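PDB 3GIR: aminomethyltransferase from Bartonella henselae, which belongs to the aminomethyltransferase (glycine cleavage T-protein) family and pairs a folate-binding-type domain with a C-terminal beta-barrel domain. Local coordinates for residues R308-Q319 against P350-K361. Residues are numbered along the deposited sequence; the frame is centred on the assembly and turned at random.
Sequences RCRVGLKPQTRQ and PVAMGYVPVAWK
Gly354 O takes the backbone N-H of Val311 at 2.8 Å in an almost straight bond (172°), and the CA-H of Arg310 closes on the same oxygen, with Arg310 CA 3.3 Å from Gly354 O. This doubly approached carbonyl lies within the antiparallel pairing of strands 309-315 and 350-356, neighbours in the C-terminal barrel domain of the T-protein family. Gly354 N returns a bond to Val311 O. Cys309 and Val356 bond to each other in both directions, whereas toward Leu313 the pairing loosens: Leu313 N reaches Ala352 O, but the return link from Ala352 N to Leu313 O is weak.

The two faces of the sheet illustrate how differently one strand pair can be dressed. On one, the ring of Tyr355 is sandwiched between two arginines. The extended chain of Arg308 runs past the ring rim and sets its guanidinium over one face in a cation-pi contact, CZ 4.5 Å from the ring centroid, the two planes 37° apart. Arg310 CB makes an off-centre CH-pi contact with the opposite face. Because CG of Arg310 stands anti to its backbone N (chi1 -177°) and the chain bends at chi3, NE bonds to Ala276 O; NH1 comes edge-on to Met353 SD, a contact left doubtful by the methionine's second conformer. Tyr355 OH is likewise tied to Asp266 O in a loop.

The other face is largely apolar: Val311 CG2 packs on Val356 CG2, and Leu313 CD1 lies against the backbone of Gly354. At its end Cys309 SG touches Val358 CB at 3.8 Å and, at about a right angle to it, Lys361 CD.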
# COMPACT_ATOMS: atom_id res chain seq x y z
N ARG A 308 7.53 -18.88 -7.42
CA ARG A 308 8.66 -18.01 -7.08
C ARG A 308 8.22 -17.36 -5.77
O ARG A 308 7.03 -17.42 -5.44
CB ARG A 308 8.85 -16.95 -8.10
CG ARG A 308 7.61 -16.36 -8.64
CD ARG A 308 8.04 -15.27 -9.60
NE ARG A 308 6.96 -14.52 -10.21
CZ ARG A 308 7.10 -13.32 -10.79
NH1 ARG A 308 8.29 -12.69 -10.81
NH2 ARG A 308 6.03 -12.71 -11.35
N CYS A 309 9.14 -16.74 -5.03
CA CYS A 309 8.85 -16.31 -3.64
C CYS A 309 9.27 -14.87 -3.44
O CYS A 309 10.43 -14.55 -3.69
CB CYS A 309 9.60 -17.09 -2.61
SG CYS A 309 9.17 -18.86 -2.76
N ARG A 310 8.36 -14.02 -2.92
CA ARG A 310 8.74 -12.65 -2.56
C ARG A 310 9.54 -12.61 -1.27
O ARG A 310 9.11 -13.16 -0.21
CB ARG A 310 7.50 -11.78 -2.37
CG ARG A 310 7.89 -10.31 -2.08
CD ARG A 310 6.62 -9.45 -1.96
NE ARG A 310 5.80 -9.94 -0.83
CZ ARG A 310 5.93 -9.62 0.45
NH1 ARG A 310 6.77 -8.68 0.88
NH2 ARG A 310 5.14 -10.20 1.33
N VAL A 311 10.74 -12.04 -1.36
CA VAL A 311 11.63 -11.95 -0.29
C VAL A 311 12.23 -10.56 -0.10
O VAL A 311 12.41 -9.78 -1.07
CB VAL A 311 12.80 -13.03 -0.37
CG1 VAL A 311 12.25 -14.47 -0.36
CG2 VAL A 311 13.70 -12.77 -1.56
N GLY A 312 12.61 -10.28 1.15
CA GLY A 312 13.48 -9.17 1.41
C GLY A 312 14.87 -9.45 0.93
O GLY A 312 15.31 -10.62 1.00
N LEU A 313 15.59 -8.43 0.51
CA LEU A 313 16.96 -8.55 0.04
C LEU A 313 17.81 -7.44 0.61
O LEU A 313 17.44 -6.28 0.54
CB LEU A 313 17.00 -8.48 -1.53
CG LEU A 313 16.30 -9.61 -2.24
CD1 LEU A 313 16.02 -9.24 -3.77
CD2 LEU A 313 17.07 -10.93 -2.14
N LYS A 314 18.99 -7.79 1.11
CA LYS A 314 19.95 -6.81 1.64
C LYS A 314 21.18 -6.79 0.79
O LYS A 314 21.99 -7.68 0.80
CB LYS A 314 20.28 -7.10 3.12
CG LYS A 314 21.20 -6.13 3.74
CD LYS A 314 21.64 -6.52 5.20
CE LYS A 314 22.73 -5.55 5.70
NZ LYS A 314 23.00 -5.75 7.20
N PRO A 315 21.34 -5.74 -0.04
CA PRO A 315 22.55 -5.59 -0.85
C PRO A 315 23.78 -5.47 0.04
O PRO A 315 23.71 -4.82 1.07
CB PRO A 315 22.28 -4.27 -1.60
CG PRO A 315 20.90 -4.15 -1.65
CD PRO A 315 20.39 -4.63 -0.29
N GLN A 316 24.85 -6.15 -0.34
CA GLN A 316 26.15 -6.10 0.42
C GLN A 316 26.99 -5.05 -0.24
O GLN A 316 27.97 -5.32 -0.93
CB GLN A 316 26.82 -7.45 0.35
CG GLN A 316 26.00 -8.51 1.04
CD GLN A 316 26.68 -9.90 1.08
OE1 GLN A 316 27.89 -10.09 0.76
NE2 GLN A 316 25.88 -10.88 1.45
N THR A 317 26.53 -3.84 -0.09
CA THR A 317 27.17 -2.70 -0.74
C THR A 317 26.47 -1.51 -0.11
O THR A 317 25.39 -1.67 0.49
CB THR A 317 27.08 -2.70 -2.28
OG1 THR A 317 27.44 -1.39 -2.72
CG2 THR A 317 25.62 -2.99 -2.83
N ARG A 318 27.09 -0.33 -0.19
CA ARG A 318 26.48 0.88 0.35
C ARG A 318 25.59 1.53 -0.69
O ARG A 318 24.73 2.38 -0.34
CB ARG A 318 27.55 1.85 0.86
CG ARG A 318 28.15 1.49 2.24
CD ARG A 318 29.64 1.98 2.32
NE ARG A 318 30.31 1.53 3.54
CZ ARG A 318 30.73 0.28 3.78
NH1 ARG A 318 30.56 -0.68 2.87
NH2 ARG A 318 31.32 -0.00 4.94
N GLN A 319 25.80 1.15 -1.96
CA GLN A 319 25.01 1.71 -3.06
C GLN A 319 23.72 0.90 -3.35
O GLN A 319 23.78 -0.31 -3.49
CB GLN A 319 25.89 1.84 -4.29
CG GLN A 319 27.08 2.80 -4.00
CD GLN A 319 26.66 4.18 -3.42
OE1 GLN A 319 25.75 4.85 -3.95
NE2 GLN A 319 27.32 4.61 -2.32
N PRO A 350 21.11 0.25 2.00
CA PRO A 350 20.21 -0.24 0.95
C PRO A 350 19.25 -1.33 1.47
O PRO A 350 19.65 -2.19 2.29
CB PRO A 350 21.15 -0.78 -0.12
CG PRO A 350 22.43 -0.27 0.22
CD PRO A 350 22.52 0.08 1.61
N VAL A 351 18.00 -1.23 1.03
CA VAL A 351 16.93 -2.17 1.28
C VAL A 351 16.33 -2.51 -0.08
O VAL A 351 16.43 -1.73 -1.04
CB VAL A 351 15.90 -1.58 2.25
CG1 VAL A 351 16.66 -1.27 3.58
CG2 VAL A 351 15.31 -0.27 1.75
N ALA A 352 15.85 -3.72 -0.23
CA ALA A 352 15.18 -4.16 -1.39
C ALA A 352 14.25 -5.33 -1.16
O ALA A 352 14.24 -5.92 -0.08
CB ALA A 352 16.34 -4.65 -2.41
N MET A 353 13.42 -5.62 -2.18
CA MET A 353 12.56 -6.80 -2.16
C MET A 353 12.58 -7.36 -3.55
O MET A 353 12.87 -6.67 -4.52
CB MET A 353 11.11 -6.50 -1.73
CG MET A 353 10.95 -6.23 -0.30
SD MET A 353 9.21 -6.19 0.23
CE MET A 353 8.43 -5.52 -1.22
N GLY A 354 12.30 -8.66 -3.67
CA GLY A 354 12.33 -9.23 -5.02
C GLY A 354 11.85 -10.66 -4.97
O GLY A 354 11.32 -11.12 -3.92
N TYR A 355 12.01 -11.37 -6.05
CA TYR A 355 11.59 -12.76 -6.24
C TYR A 355 12.77 -13.63 -6.47
O TYR A 355 13.61 -13.33 -7.29
CB TYR A 355 10.58 -12.95 -7.36
CG TYR A 355 9.18 -12.49 -6.94
CD1 TYR A 355 8.27 -13.36 -6.37
CD2 TYR A 355 8.82 -11.15 -7.06
CE1 TYR A 355 7.04 -12.94 -5.97
CE2 TYR A 355 7.54 -10.74 -6.64
CZ TYR A 355 6.68 -11.64 -6.08
OH TYR A 355 5.41 -11.25 -5.60
N VAL A 356 12.77 -14.77 -5.78
CA VAL A 356 13.76 -15.85 -5.97
C VAL A 356 12.95 -17.17 -5.98
O VAL A 356 11.85 -17.27 -5.44
CB VAL A 356 14.85 -15.83 -4.90
CG1 VAL A 356 15.70 -14.52 -4.95
CG2 VAL A 356 14.27 -16.12 -3.47
N PRO A 357 13.54 -18.25 -6.53
CA PRO A 357 12.85 -19.51 -6.45
C PRO A 357 12.83 -20.01 -5.03
O PRO A 357 13.65 -19.60 -4.17
CB PRO A 357 13.70 -20.41 -7.37
CG PRO A 357 14.56 -19.50 -8.16
CD PRO A 357 14.82 -18.38 -7.21
N VAL A 358 11.91 -20.93 -4.76
CA VAL A 358 11.75 -21.42 -3.40
C VAL A 358 13.03 -21.96 -2.76
O VAL A 358 13.28 -21.75 -1.57
CB VAL A 358 10.54 -22.41 -3.33
CG1 VAL A 358 10.78 -23.68 -4.08
CG2 VAL A 358 10.14 -22.70 -1.85
N ALA A 359 13.86 -22.61 -3.56
CA ALA A 359 15.15 -23.11 -3.06
C ALA A 359 16.13 -22.12 -2.48
O ALA A 359 17.00 -22.47 -1.72
CB ALA A 359 15.87 -24.01 -4.12
N TRP A 360 15.95 -20.83 -2.83
CA TRP A 360 16.80 -19.77 -2.37
C TRP A 360 16.16 -18.89 -1.33
O TRP A 360 16.74 -17.86 -0.95
CB TRP A 360 17.17 -18.87 -3.55
CG TRP A 360 18.34 -19.43 -4.46
CD1 TRP A 360 19.65 -19.09 -4.36
CD2 TRP A 360 18.23 -20.36 -5.49
NE1 TRP A 360 20.38 -19.83 -5.25
CE2 TRP A 360 19.52 -20.59 -5.99
CE3 TRP A 360 17.17 -21.07 -6.02
CZ2 TRP A 360 19.78 -21.50 -7.02
CZ3 TRP A 360 17.41 -21.97 -7.08
CH2 TRP A 360 18.72 -22.14 -7.58
N LYS A 361 14.97 -19.26 -0.86
CA LYS A 361 14.23 -18.30 0.02
C LYS A 361 14.68 -18.30 1.46
O LYS A 361 14.27 -17.43 2.24
CB LYS A 361 12.73 -18.47 -0.14
CG LYS A 361 12.14 -19.53 0.71
CD LYS A 361 10.62 -19.34 0.75
CE LYS A 361 9.93 -20.52 1.33
NZ LYS A 361 8.46 -20.27 1.23